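PDB 3W1Z: heat shock protein 16 from Schizosaccharomyces pombe, which probably acts as a stress-response chaperone that binds unfolded proteins, and assembles, through chains built on an alpha-crystallin domain, into a 16-subunit oligomer. Local coordinates for residues Ser36-Val41 with Asp51-Gly56; Val62-Asp67 with Leu124-Pro129; Ser68-Ile73 with Thr103-Ala108; Gly75-Glu80 with Gly98-Thr103; Ala108-Asp113 with Leu128-Lys133. All coordinates share one frame; numbering follows the deposited sequence.

Followed from the N terminus, the chain first turns back on itself at contact 1, where strands 39-43 and 47-53 form a hairpin that is complete before any other contact opens. Contact 2 opens at strand 62-67 and closes only at strand 123-129, setting one beta sheet against the other. Inside that long loop lies contact 3, which pairs strands 70-77 and 98-105, and inside contact 3 is nested contact 4, which pairs farther parts of the same two strands and closes the excursion carrying helix 82-86 and strand 90-93. Contact 5 starts at Ala108, where contact 3 ends, and ties the loop beyond strand 98-105 to the end of strand 123-129, sharing Leu128 and Pro129 with contact 2.

Contact 1: Ser36-Val41 with Asp51-Gly56; sequences SPSIDV and DVELPG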
# COMPACT_ATOMS: atom_id res chain seq x y z
N SER B 36 24.39 4.49 -11.58
CA SER B 36 23.40 5.00 -12.54
C SER B 36 23.46 6.52 -12.64
O SER B 36 23.03 7.22 -11.73
CB SER B 36 22.00 4.54 -12.15
OG SER B 36 21.04 4.98 -13.10
N PRO B 37 23.99 7.03 -13.76
CA PRO B 37 24.12 8.47 -14.01
C PRO B 37 22.78 9.20 -14.08
O PRO B 37 21.79 8.64 -14.55
CB PRO B 37 24.83 8.53 -15.37
CG PRO B 37 24.61 7.19 -15.99
CD PRO B 37 24.58 6.23 -14.85
N SER B 38 22.75 10.44 -13.59
CA SER B 38 21.54 11.25 -13.61
C SER B 38 21.25 11.77 -15.01
O SER B 38 22.15 12.24 -15.71
CB SER B 38 21.67 12.43 -12.64
OG SER B 38 21.71 11.98 -11.30
N ILE B 39 19.98 11.68 -15.42
CA ILE B 39 19.61 12.09 -16.77
C ILE B 39 18.39 13.02 -16.83
O ILE B 39 17.51 12.98 -15.97
CB ILE B 39 19.34 10.88 -17.69
CG1 ILE B 39 18.08 10.13 -17.25
CG2 ILE B 39 20.54 9.94 -17.73
CD1 ILE B 39 17.66 9.03 -18.19
N ASP B 40 18.37 13.85 -17.87
CA ASP B 40 17.20 14.65 -18.20
C ASP B 40 16.74 14.25 -19.60
O ASP B 40 17.54 14.21 -20.53
CB ASP B 40 17.53 16.14 -18.18
CG ASP B 40 17.44 16.74 -16.79
OD1 ASP B 40 17.31 15.97 -15.82
OD2 ASP B 40 17.51 17.98 -16.67
N VAL B 41 15.46 13.95 -19.75
CA VAL B 41 14.92 13.61 -21.06
C VAL B 41 13.95 14.69 -21.53
O VAL B 41 13.00 15.03 -20.83
CB VAL B 41 14.20 12.25 -21.06
CG1 VAL B 41 13.75 11.88 -22.46
CG2 VAL B 41 15.12 11.17 -20.49
N ASP B 51 20.16 14.13 -21.75
CA ASP B 51 21.33 14.73 -21.12
C ASP B 51 21.79 13.90 -19.93
O ASP B 51 21.07 13.78 -18.93
CB ASP B 51 21.03 16.16 -20.69
CG ASP B 51 20.78 17.08 -21.86
OD1 ASP B 51 21.63 17.13 -22.78
OD2 ASP B 51 19.73 17.76 -21.88
N VAL B 52 22.98 13.33 -20.04
CA VAL B 52 23.52 12.43 -19.03
C VAL B 52 24.74 13.05 -18.35
O VAL B 52 25.65 13.54 -19.02
CB VAL B 52 23.95 11.09 -19.67
CG1 VAL B 52 24.29 10.07 -18.61
CG2 VAL B 52 22.86 10.58 -20.59
N GLU B 53 24.76 13.03 -17.03
CA GLU B 53 25.86 13.65 -16.29
C GLU B 53 27.00 12.66 -16.04
O GLU B 53 26.84 11.66 -15.34
CB GLU B 53 25.36 14.21 -14.96
CG GLU B 53 24.42 15.40 -15.10
CD GLU B 53 23.98 15.97 -13.77
OE1 GLU B 53 24.16 15.28 -12.74
OE2 GLU B 53 23.46 17.10 -13.75
N LEU B 54 28.16 12.96 -16.63
CA LEU B 54 29.33 12.10 -16.50
C LEU B 54 30.59 12.89 -16.16
O LEU B 54 31.52 12.95 -16.96
CB LEU B 54 29.55 11.31 -17.79
CG LEU B 54 28.44 10.36 -18.24
CD1 LEU B 54 28.75 9.76 -19.60
CD2 LEU B 54 28.22 9.27 -17.21
N PRO B 55 30.62 13.52 -14.96
CA PRO B 55 31.81 14.28 -14.57
C PRO B 55 33.00 13.37 -14.27
O PRO B 55 32.84 12.34 -13.63
CB PRO B 55 31.36 15.01 -13.31
CG PRO B 55 30.32 14.12 -12.73
CD PRO B 55 29.60 13.51 -13.90
N GLY B 56 34.18 13.75 -14.75
CA GLY B 56 35.39 12.99 -14.49
C GLY B 56 35.53 11.77 -15.38
O GLY B 56 36.37 10.90 -15.14
O HOH W 1 25.14 11.26 -12.71
O HOH W 2 19.40 19.19 -19.30
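Val52 spreads its two methyls between Pro37 and Ile39. With CG1 anti to the backbone N (chi1 -170°), Val52 CG1 lies 3.6 Å from Pro37 CB, while Val52 CG2 rests 3.7 Å from Ile39 CG2; both neighbours run alongside it and point the same way. Pro37 CB also touches Leu54 CD2 at 3.9 Å. Ile39 and Val52 form a non-hydrogen-bonded antiparallel pair, and the backbone bonds fall on its two sides: Glu53 N to Ser38 O is 3.0 Å, and Asp40 and Asp51 join N to O in both directions. Beyond them a water accepts from Ser38 N at 2.7 Å and donates to Glu53 O at 3.2 Å, extending the pairing where the strands part.

The apolar residues face strand 98-105, where Ile39 meets Ile104 and Leu54 meets Phe100. The carboxylates find partners farther out: Asp51 in Thr125 and in Arg81 of a neighbouring subunit, Glu53 in a salt bridge to Arg95 of that subunit, and Asp40 OD1 in the backbone N of the same Arg95. One hairpin thus carries an apolar face for the domain core and an acidic one, where Asp51 and Glu53 are probably neutralised by that neighbour's arginines.

Contact 2: Val62-Asp67 with Leu124-Pro129; sequences VQVHYD and LTVTLP
The Tyr66 ring is met at a slant by one methyl of Leu128: CD2 sits 3.8 Å from CE1 and equally far from CD1, so it straddles that bond of the ring. Having CG anti to the backbone N (chi1 180°) sets the Tyr66 ring where its CD1-CE1 side can meet this methyl. Ile106, Ile110 and Ile115, residues of the loop beyond strand 98-105, also pack against the Tyr66 side chain, the first two close to its hydroxyl.

Along the strands, aliphatic groups take over. Val64 CG2 and Leu124 CD2 approach tip to tip at 3.6 Å, and Leu124 CD2 also lies 4.2 Å from Val62 CG2, so that a single methyl is set against two valines. Val64 turns its second methyl the other way: CG1 passes Val126 CG2 at 4.1 Å, the two side chains sliding by each other in opposite directions. The strand axes run 10.0 Å apart and only 20° from parallel, the spacing of two layers facing each other in the beta sandwich of the alpha-crystallin domain.

Strand 62-67 is an edge strand of its sheet within the chain, and there Val62 and Val64 also pack on Ile142 of another neighbouring subunit, consistent with the docking of a C-terminal isoleucine motif known in this family. Since everything that meets between the segments is hydrocarbon, cohesion here depends on shape and on exclusion of water.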
# COMPACT_ATOMS: atom_id res chain seq x y z
N VAL B 62 33.42 6.52 -22.54
CA VAL B 62 31.97 6.44 -22.67
C VAL B 62 31.58 5.79 -23.99
O VAL B 62 32.25 5.98 -25.00
CB VAL B 62 31.31 7.84 -22.53
CG1 VAL B 62 31.84 8.80 -23.58
CG2 VAL B 62 29.79 7.74 -22.61
N GLN B 63 30.52 4.99 -23.96
CA GLN B 63 29.95 4.44 -25.19
C GLN B 63 28.43 4.57 -25.19
O GLN B 63 27.78 4.43 -24.15
CB GLN B 63 30.37 2.99 -25.41
CG GLN B 63 29.84 2.01 -24.39
CD GLN B 63 30.06 0.57 -24.79
OE1 GLN B 63 30.97 -0.09 -24.30
NE2 GLN B 63 29.22 0.08 -25.70
N VAL B 64 27.89 4.86 -26.36
CA VAL B 64 26.45 5.01 -26.55
C VAL B 64 26.00 4.08 -27.66
O VAL B 64 26.52 4.14 -28.77
CB VAL B 64 26.09 6.45 -26.96
CG1 VAL B 64 24.61 6.56 -27.27
CG2 VAL B 64 26.50 7.43 -25.88
N HIS B 65 25.04 3.20 -27.37
CA HIS B 65 24.47 2.40 -28.44
C HIS B 65 22.94 2.34 -28.39
O HIS B 65 22.33 2.61 -27.36
CB HIS B 65 25.09 0.99 -28.50
CG HIS B 65 24.75 0.11 -27.34
ND1 HIS B 65 25.70 -0.33 -26.44
CD2 HIS B 65 23.57 -0.43 -26.94
CE1 HIS B 65 25.12 -1.10 -25.53
NE2 HIS B 65 23.83 -1.17 -25.81
N TYR B 66 22.34 2.00 -29.52
CA TYR B 66 20.90 1.94 -29.66
C TYR B 66 20.47 0.61 -30.27
O TYR B 66 20.96 0.24 -31.35
CB TYR B 66 20.41 3.11 -30.52
CG TYR B 66 18.92 3.15 -30.74
CD1 TYR B 66 18.10 3.93 -29.93
CD2 TYR B 66 18.32 2.41 -31.76
CE1 TYR B 66 16.73 3.97 -30.13
CE2 TYR B 66 16.96 2.44 -31.96
CZ TYR B 66 16.17 3.22 -31.15
OH TYR B 66 14.81 3.25 -31.36
N ASP B 67 19.60 -0.11 -29.59
CA ASP B 67 19.05 -1.35 -30.13
C ASP B 67 17.55 -1.45 -29.90
O ASP B 67 17.10 -1.48 -28.74
CB ASP B 67 19.76 -2.56 -29.52
CG ASP B 67 19.37 -3.86 -30.20
OD1 ASP B 67 18.85 -3.82 -31.33
OD2 ASP B 67 19.60 -4.93 -29.60
N LEU B 124 26.93 14.44 -21.45
CA LEU B 124 26.73 13.74 -22.71
C LEU B 124 25.31 13.95 -23.21
O LEU B 124 24.35 13.56 -22.56
CB LEU B 124 26.99 12.25 -22.54
CG LEU B 124 26.56 11.39 -23.73
CD1 LEU B 124 27.61 11.44 -24.83
CD2 LEU B 124 26.30 9.96 -23.29
N THR B 125 25.18 14.57 -24.38
CA THR B 125 23.87 14.81 -24.97
C THR B 125 23.65 13.92 -26.19
O THR B 125 24.36 14.03 -27.19
CB THR B 125 23.69 16.28 -25.38
OG1 THR B 125 23.75 17.11 -24.21
CG2 THR B 125 22.34 16.47 -26.06
N VAL B 126 22.68 13.02 -26.08
CA VAL B 126 22.29 12.18 -27.21
C VAL B 126 21.06 12.79 -27.87
O VAL B 126 20.14 13.25 -27.19
CB VAL B 126 21.98 10.74 -26.77
CG1 VAL B 126 21.68 9.86 -27.97
CG2 VAL B 126 23.15 10.17 -25.97
N THR B 127 21.05 12.79 -29.20
CA THR B 127 19.93 13.36 -29.95
C THR B 127 19.33 12.34 -30.91
O THR B 127 19.98 11.89 -31.85
CB THR B 127 20.36 14.61 -30.74
OG1 THR B 127 21.73 14.48 -31.14
CG2 THR B 127 20.22 15.85 -29.87
N LEU B 128 18.07 11.98 -30.66
CA LEU B 128 17.38 11.02 -31.51
C LEU B 128 16.24 11.71 -32.27
O LEU B 128 15.25 12.11 -31.67
CB LEU B 128 16.83 9.85 -30.68
CG LEU B 128 17.79 9.11 -29.75
CD1 LEU B 128 17.85 9.75 -28.37
CD2 LEU B 128 17.41 7.64 -29.63
N PRO B 129 16.40 11.86 -33.59
CA PRO B 129 15.37 12.51 -34.40
C PRO B 129 14.14 11.62 -34.55
O PRO B 129 14.29 10.44 -34.86
CB PRO B 129 16.06 12.69 -35.77
CG PRO B 129 17.45 12.09 -35.63
CD PRO B 129 17.44 11.23 -34.42

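Contact 3: Ser68-Ile73 with Thr103-Ala108; sequences SGKLTI and TITIPA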
# COMPACT_ATOMS: atom_id res chain seq x y z
N SER B 68 16.79 -1.52 -30.99
CA SER B 68 15.34 -1.74 -30.97
C SER B 68 14.59 -0.95 -29.89
O SER B 68 13.99 -1.53 -28.99
CB SER B 68 15.03 -3.23 -30.82
OG SER B 68 15.53 -3.73 -29.59
N GLY B 69 14.60 0.38 -30.01
CA GLY B 69 13.86 1.23 -29.10
C GLY B 69 14.47 1.42 -27.72
O GLY B 69 13.85 2.04 -26.86
N LYS B 70 15.68 0.91 -27.51
CA LYS B 70 16.34 1.08 -26.22
C LYS B 70 17.73 1.69 -26.33
O LYS B 70 18.63 1.13 -26.95
CB LYS B 70 16.40 -0.25 -25.46
CG LYS B 70 15.03 -0.79 -25.06
CD LYS B 70 15.15 -1.92 -24.04
CE LYS B 70 13.77 -2.45 -23.66
NZ LYS B 70 13.83 -3.44 -22.55
N LEU B 71 17.90 2.86 -25.71
CA LEU B 71 19.18 3.56 -25.72
C LEU B 71 19.99 3.22 -24.48
O LEU B 71 19.49 3.30 -23.35
CB LEU B 71 18.96 5.07 -25.80
CG LEU B 71 20.21 5.94 -25.93
CD1 LEU B 71 20.89 5.72 -27.28
CD2 LEU B 71 19.88 7.41 -25.72
N THR B 72 21.25 2.86 -24.69
CA THR B 72 22.14 2.50 -23.59
C THR B 72 23.42 3.34 -23.58
O THR B 72 24.12 3.43 -24.59
CB THR B 72 22.53 1.01 -23.63
OG1 THR B 72 21.36 0.20 -23.45
CG2 THR B 72 23.53 0.68 -22.53
N ILE B 73 23.69 3.96 -22.44
CA ILE B 73 24.93 4.69 -22.23
C ILE B 73 25.73 3.96 -21.16
O ILE B 73 25.27 3.81 -20.04
CB ILE B 73 24.68 6.12 -21.73
CG1 ILE B 73 23.76 6.88 -22.68
CG2 ILE B 73 26.00 6.85 -21.54
CD1 ILE B 73 22.30 6.86 -22.27
N THR B 103 20.18 2.33 -19.16
CA THR B 103 19.35 1.98 -20.30
C THR B 103 17.98 2.60 -20.16
O THR B 103 17.33 2.46 -19.12
CB THR B 103 19.19 0.45 -20.43
OG1 THR B 103 20.48 -0.17 -20.43
CG2 THR B 103 18.47 0.11 -21.73
N ILE B 104 17.54 3.31 -21.19
CA ILE B 104 16.17 3.82 -21.21
C ILE B 104 15.45 3.36 -22.48
O ILE B 104 16.03 3.35 -23.57
CB ILE B 104 16.12 5.36 -21.10
CG1 ILE B 104 16.91 6.02 -22.22
CG2 ILE B 104 16.63 5.81 -19.74
CD1 ILE B 104 16.79 7.53 -22.25
N THR B 105 14.20 2.97 -22.33
CA THR B 105 13.38 2.62 -23.47
C THR B 105 12.75 3.89 -24.01
O THR B 105 12.00 4.55 -23.30
CB THR B 105 12.26 1.63 -23.09
OG1 THR B 105 12.84 0.46 -22.50
CG2 THR B 105 11.45 1.24 -24.31
N ILE B 106 13.06 4.25 -25.25
CA ILE B 106 12.50 5.47 -25.81
C ILE B 106 11.13 5.22 -26.44
O ILE B 106 10.97 4.35 -27.30
CB ILE B 106 13.47 6.15 -26.80
CG1 ILE B 106 14.15 5.12 -27.70
CG2 ILE B 106 14.53 6.95 -26.05
CD1 ILE B 106 13.48 4.93 -29.04
N PRO B 107 10.11 5.98 -25.99
CA PRO B 107 8.73 5.80 -26.43
C PRO B 107 8.41 6.63 -27.66
O PRO B 107 7.43 7.38 -27.66
CB PRO B 107 7.92 6.31 -25.23
CG PRO B 107 8.92 7.00 -24.30
CD PRO B 107 10.22 7.08 -25.02
N ALA B 108 9.22 6.49 -28.71
CA ALA B 108 8.98 7.20 -29.96
C ALA B 108 9.69 6.50 -31.11
O ALA B 108 10.64 5.74 -30.90
CB ALA B 108 9.45 8.64 -29.85
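Lys70-Thr72 pairs with Thr103-Thr105 in the three-stranded antiparallel sheet that forms one layer of the alpha-crystallin beta sandwich. Leu71 and Ile104 are the hydrogen-bonded pair, with Leu71 N 2.9 Å from Ile104 O and Ile104 N 2.9 Å from Leu71 O. The ladder runs on past the strand ends, where Ile106 N donates to Gly69 O at 2.8 Å from a position tilted 22° out of the carbonyl plane. Gly69 belongs to the short turn leading from strand 62-67, and its positive phi suits a residue without a side chain.

The two surfaces of the pairing differ in character. Leu71 and Ile104 point into the sandwich, with CB of the first 4.2 Å from CG1 of the second, and Leu71 continues onto Val126 and Leu128 of the facing sheet. The other surface is polar. Lys70 stretches across Thr105 with its chain extended, so that CG lies 3.6 Å and CE 3.3 Å from Thr105 OG1, a hydroxyl hydrogen-bonded to Asn28. An alanine at Lys70 removes these methylenes and would probably open a gap over Thr105, leaving its bond to Asn28 less sheltered. At the far end Thr72 and Thr103 turn their hydroxyls toward the same side, each anti to its own carbonyl carbon, and OG1 of Thr72 meets OG1 of Thr103 in a hydrogen bond of 3.2 Å.

Contact 4: Gly75-Glu80 with Gly98-Thr103; sequences GEVVNE and GSFSRT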
# COMPACT_ATOMS: atom_id res chain seq x y z
N GLY B 75 29.93 2.78 -19.53
CA GLY B 75 31.32 3.18 -19.40
C GLY B 75 31.89 2.96 -18.02
O GLY B 75 31.42 2.11 -17.27
N GLU B 76 32.90 3.75 -17.69
CA GLU B 76 33.62 3.58 -16.43
C GLU B 76 33.96 4.93 -15.82
O GLU B 76 34.31 5.87 -16.53
CB GLU B 76 34.90 2.79 -16.69
CG GLU B 76 35.58 2.25 -15.44
CD GLU B 76 36.83 1.45 -15.78
OE1 GLU B 76 37.61 1.90 -16.64
OE2 GLU B 76 37.02 0.37 -15.19
N VAL B 77 33.85 5.03 -14.50
CA VAL B 77 34.36 6.19 -13.79
C VAL B 77 35.54 5.75 -12.94
O VAL B 77 35.38 5.06 -11.93
CB VAL B 77 33.29 6.83 -12.88
CG1 VAL B 77 33.82 8.12 -12.27
CG2 VAL B 77 32.03 7.11 -13.68
N VAL B 78 36.74 6.15 -13.36
CA VAL B 78 37.96 5.72 -12.71
C VAL B 78 38.34 6.68 -11.58
O VAL B 78 38.24 7.90 -11.73
CB VAL B 78 39.13 5.63 -13.72
CG1 VAL B 78 40.46 5.41 -13.02
CG2 VAL B 78 38.87 4.53 -14.73
N ASN B 79 38.78 6.12 -10.46
CA ASN B 79 39.28 6.94 -9.37
C ASN B 79 40.78 7.11 -9.56
O ASN B 79 41.55 6.18 -9.38
CB ASN B 79 38.99 6.27 -8.03
CG ASN B 79 39.42 7.12 -6.84
OD1 ASN B 79 39.65 8.32 -6.97
ND2 ASN B 79 39.52 6.49 -5.67
N GLU B 80 41.18 8.33 -9.92
CA GLU B 80 42.58 8.61 -10.24
C GLU B 80 43.38 8.77 -8.96
O GLU B 80 44.61 8.67 -8.96
CB GLU B 80 42.69 9.86 -11.11
CG GLU B 80 41.89 9.79 -12.40
CD GLU B 80 42.07 11.01 -13.28
OE1 GLU B 80 42.00 12.14 -12.75
OE2 GLU B 80 42.28 10.84 -14.49
N GLY B 98 33.40 3.58 -10.42
CA GLY B 98 33.12 2.24 -10.91
C GLY B 98 32.64 2.27 -12.34
O GLY B 98 32.79 3.28 -13.04
N SER B 99 32.05 1.17 -12.78
CA SER B 99 31.45 1.10 -14.10
C SER B 99 30.01 1.59 -14.03
O SER B 99 29.31 1.33 -13.05
CB SER B 99 31.49 -0.33 -14.64
OG SER B 99 30.89 -1.23 -13.72
N PHE B 100 29.57 2.31 -15.05
CA PHE B 100 28.19 2.79 -15.10
C PHE B 100 27.47 2.27 -16.34
O PHE B 100 28.06 2.12 -17.41
CB PHE B 100 28.14 4.32 -15.06
CG PHE B 100 28.73 5.00 -16.26
CD1 PHE B 100 30.07 5.37 -16.28
CD2 PHE B 100 27.96 5.27 -17.38
CE1 PHE B 100 30.62 6.00 -17.38
CE2 PHE B 100 28.50 5.90 -18.49
CZ PHE B 100 29.83 6.26 -18.49
N SER B 101 26.18 1.98 -16.18
CA SER B 101 25.32 1.66 -17.31
C SER B 101 23.93 2.21 -17.07
O SER B 101 23.36 2.07 -15.99
CB SER B 101 25.27 0.14 -17.54
OG SER B 101 24.76 -0.16 -18.83
N ARG B 102 23.37 2.85 -18.09
CA ARG B 102 22.03 3.40 -18.02
C ARG B 102 21.28 3.07 -19.30
O ARG B 102 21.68 3.46 -20.39
CB ARG B 102 22.07 4.92 -17.82
CG ARG B 102 20.70 5.57 -17.64
CD ARG B 102 20.04 5.14 -16.34
NE ARG B 102 18.71 5.73 -16.19
CZ ARG B 102 18.45 6.82 -15.47
NH1 ARG B 102 19.42 7.44 -14.83
NH2 ARG B 102 17.20 7.27 -15.39
N THR B 103 20.18 2.33 -19.16
CA THR B 103 19.35 1.98 -20.30
C THR B 103 17.98 2.60 -20.16
O THR B 103 17.33 2.46 -19.12
CB THR B 103 19.19 0.45 -20.43
OG1 THR B 103 20.48 -0.17 -20.43
CG2 THR B 103 18.47 0.11 -21.73
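Phe100 holds CG between its own backbone N and carbonyl carbon (chi1 66°), a rotation that swings the ring back across the neighbouring strand and lays it flat on Gly75. Val77, whose CG2 is anti to the carbonyl carbon, directs that methyl at the ring from the next position on the same surface of the sheet; CG2 of Val77 stands 3.7 Å from CD1 of Phe100, and the two side chains cross at about a right angle. Gly75 N hangs over the middle of the Phe100 ring, and Gly75 CA makes a CH-pi contact 3.8 Å from the Phe100 ring centroid, 24° off the normal. The carbonyl oxygen of Glu76 lies in the ring plane at its edge.

Such a cross-strand partnership, in which an aromatic ring folds over a glycine, is known in beta sheets as aromatic rescue of glycine. Here it sits where strands 70-77 and 98-105 close the excursion that carries helix 82-86 and strand 90-93 toward a neighbouring subunit. A side chain on Gly75 would collide with Phe100 CZ, so the ring's seat depends on the bare backbone. An alanine in place of Phe100 strips that cover and would probably leave the Gly75 backbone open and Val77 CG2 without its neighbour, as well as withdrawing the support given to Leu54 and Ile73.

Beneath the ring, Gly75 N donates to Phe100 O at 2.9 Å in the carbonyl plane. The return bond, Phe100 N to Gly75 O, is also 2.9 Å, but its donor stands 47° out of that plane.

Contact 5: Ala108-Asp113 with Leu128-Lys133; sequences AKIDAD and LPKVEK
Two backbone hydrogen bonds clasp Ile110 and Lys130 together: Val131 N gives to Lys109 O at 3.0 Å, and Asp111 N gives to Pro129 O at 3.1 Å, the latter approaching nearly head-on to the carbonyl. Between them Ile110 and Lys130 form a single bridge, their CA atoms 4.2 Å apart. Both acceptors take a CH donor as well, for Lys130 CA lies 3.3 Å from Lys109 O and Ile110 CA 3.1 Å from Pro129 O. The touching parts run 103° apart end to end, consistent with a single bridge and not a ladder.

Apolar contact centres on Ile110. It places CG2 anti to its carbonyl carbon, which brings that methyl to 3.8 Å from Leu128 CB, while Ile110 CD1 comes within 4.1 Å of Leu128 CD2. Both residues also lean on Ile115. Separately, the methylenes of Lys130 lie against Ala108, with Lys130 CD 3.7 Å from Ala108 CB.

Charged ends are used farther away: Lys130 NZ reaches Gly44 O and the carboxylate of Glu43, at the turn end of the first hairpin, and Asp111 OD2 forms a salt bridge with Arg114. The join between the loop after strand 98-105 and the tail of strand 123-129 therefore rests on backbone bonds at its centre and hydrocarbon against Leu128, while its charged ends pair with Glu43 and Arg114.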
# COMPACT_ATOMS: atom_id res chain seq x y z
N ALA B 108 9.22 6.49 -28.71
CA ALA B 108 8.98 7.20 -29.96
C ALA B 108 9.69 6.50 -31.11
O ALA B 108 10.64 5.74 -30.90
CB ALA B 108 9.45 8.64 -29.85
N LYS B 109 9.22 6.76 -32.32
CA LYS B 109 9.85 6.22 -33.51
C LYS B 109 10.94 7.17 -33.99
O LYS B 109 10.67 8.33 -34.30
CB LYS B 109 8.83 5.98 -34.62
CG LYS B 109 7.98 4.73 -34.40
CD LYS B 109 6.70 4.79 -35.20
CE LYS B 109 5.72 5.78 -34.59
NZ LYS B 109 5.27 5.33 -33.24
N ILE B 110 12.17 6.68 -34.03
CA ILE B 110 13.31 7.50 -34.40
C ILE B 110 14.08 6.90 -35.56
O ILE B 110 13.94 5.72 -35.87
CB ILE B 110 14.26 7.71 -33.20
CG1 ILE B 110 14.75 6.36 -32.66
CG2 ILE B 110 13.58 8.49 -32.09
CD1 ILE B 110 16.13 5.97 -33.13
N ASP B 111 14.89 7.73 -36.22
CA ASP B 111 15.77 7.23 -37.26
C ASP B 111 17.10 6.89 -36.59
O ASP B 111 17.82 7.77 -36.13
CB ASP B 111 15.98 8.29 -38.34
CG ASP B 111 16.58 7.71 -39.61
OD1 ASP B 111 17.28 6.68 -39.54
OD2 ASP B 111 16.35 8.29 -40.69
N ALA B 112 17.40 5.59 -36.53
CA ALA B 112 18.55 5.10 -35.78
C ALA B 112 19.87 5.60 -36.34
O ALA B 112 20.78 5.95 -35.60
CB ALA B 112 18.53 3.58 -35.73
N ASP B 113 19.96 5.64 -37.67
CA ASP B 113 21.21 6.02 -38.33
C ASP B 113 21.48 7.53 -38.25
O ASP B 113 22.57 7.98 -38.57
CB ASP B 113 21.21 5.54 -39.78
CG ASP B 113 21.11 4.03 -39.88
OD1 ASP B 113 22.16 3.37 -40.01
OD2 ASP B 113 19.98 3.50 -39.83
N LEU B 128 18.07 11.98 -30.66
CA LEU B 128 17.38 11.02 -31.51
C LEU B 128 16.24 11.71 -32.27
O LEU B 128 15.25 12.11 -31.67
CB LEU B 128 16.83 9.85 -30.68
CG LEU B 128 17.79 9.11 -29.75
CD1 LEU B 128 17.85 9.75 -28.37
CD2 LEU B 128 17.41 7.64 -29.63
N PRO B 129 16.40 11.86 -33.59
CA PRO B 129 15.37 12.51 -34.40
C PRO B 129 14.14 11.62 -34.55
O PRO B 129 14.29 10.44 -34.86
CB PRO B 129 16.06 12.69 -35.77
CG PRO B 129 17.45 12.09 -35.63
CD PRO B 129 17.44 11.23 -34.42
N LYS B 130 12.95 12.18 -34.36
CA LYS B 130 11.73 11.40 -34.52
C LYS B 130 11.17 11.53 -35.92
O LYS B 130 11.14 12.61 -36.50
CB LYS B 130 10.66 11.83 -33.51
CG LYS B 130 11.02 11.57 -32.06
CD LYS B 130 9.90 12.05 -31.15
CE LYS B 130 9.52 13.48 -31.46
NZ LYS B 130 8.48 14.01 -30.54
N VAL B 131 10.73 10.40 -36.47
CA VAL B 131 10.02 10.40 -37.74
C VAL B 131 8.58 9.95 -37.50
O VAL B 131 8.33 9.04 -36.72
CB VAL B 131 10.71 9.50 -38.79
CG1 VAL B 131 12.10 10.03 -39.10
CG2 VAL B 131 10.79 8.06 -38.30
N GLU B 132 7.63 10.63 -38.14
CA GLU B 132 6.22 10.29 -37.98
C GLU B 132 5.92 8.88 -38.45
O GLU B 132 5.42 8.05 -37.69
CB GLU B 132 5.33 11.30 -38.70
CG GLU B 132 3.94 10.79 -39.03
CD GLU B 132 3.81 10.34 -40.48
OE1 GLU B 132 4.40 11.00 -41.36
OE2 GLU B 132 3.14 9.32 -40.73
N LYS B 133 6.22 8.61 -39.72
CA LYS B 133 5.97 7.30 -40.29
C LYS B 133 7.15 6.40 -40.04
O LYS B 133 8.28 6.73 -40.43
CB LYS B 133 5.70 7.40 -41.79
CG LYS B 133 5.41 6.06 -42.44
CD LYS B 133 4.26 5.36 -41.73
CE LYS B 133 4.47 3.86 -41.66
NZ LYS B 133 3.46 3.24 -40.76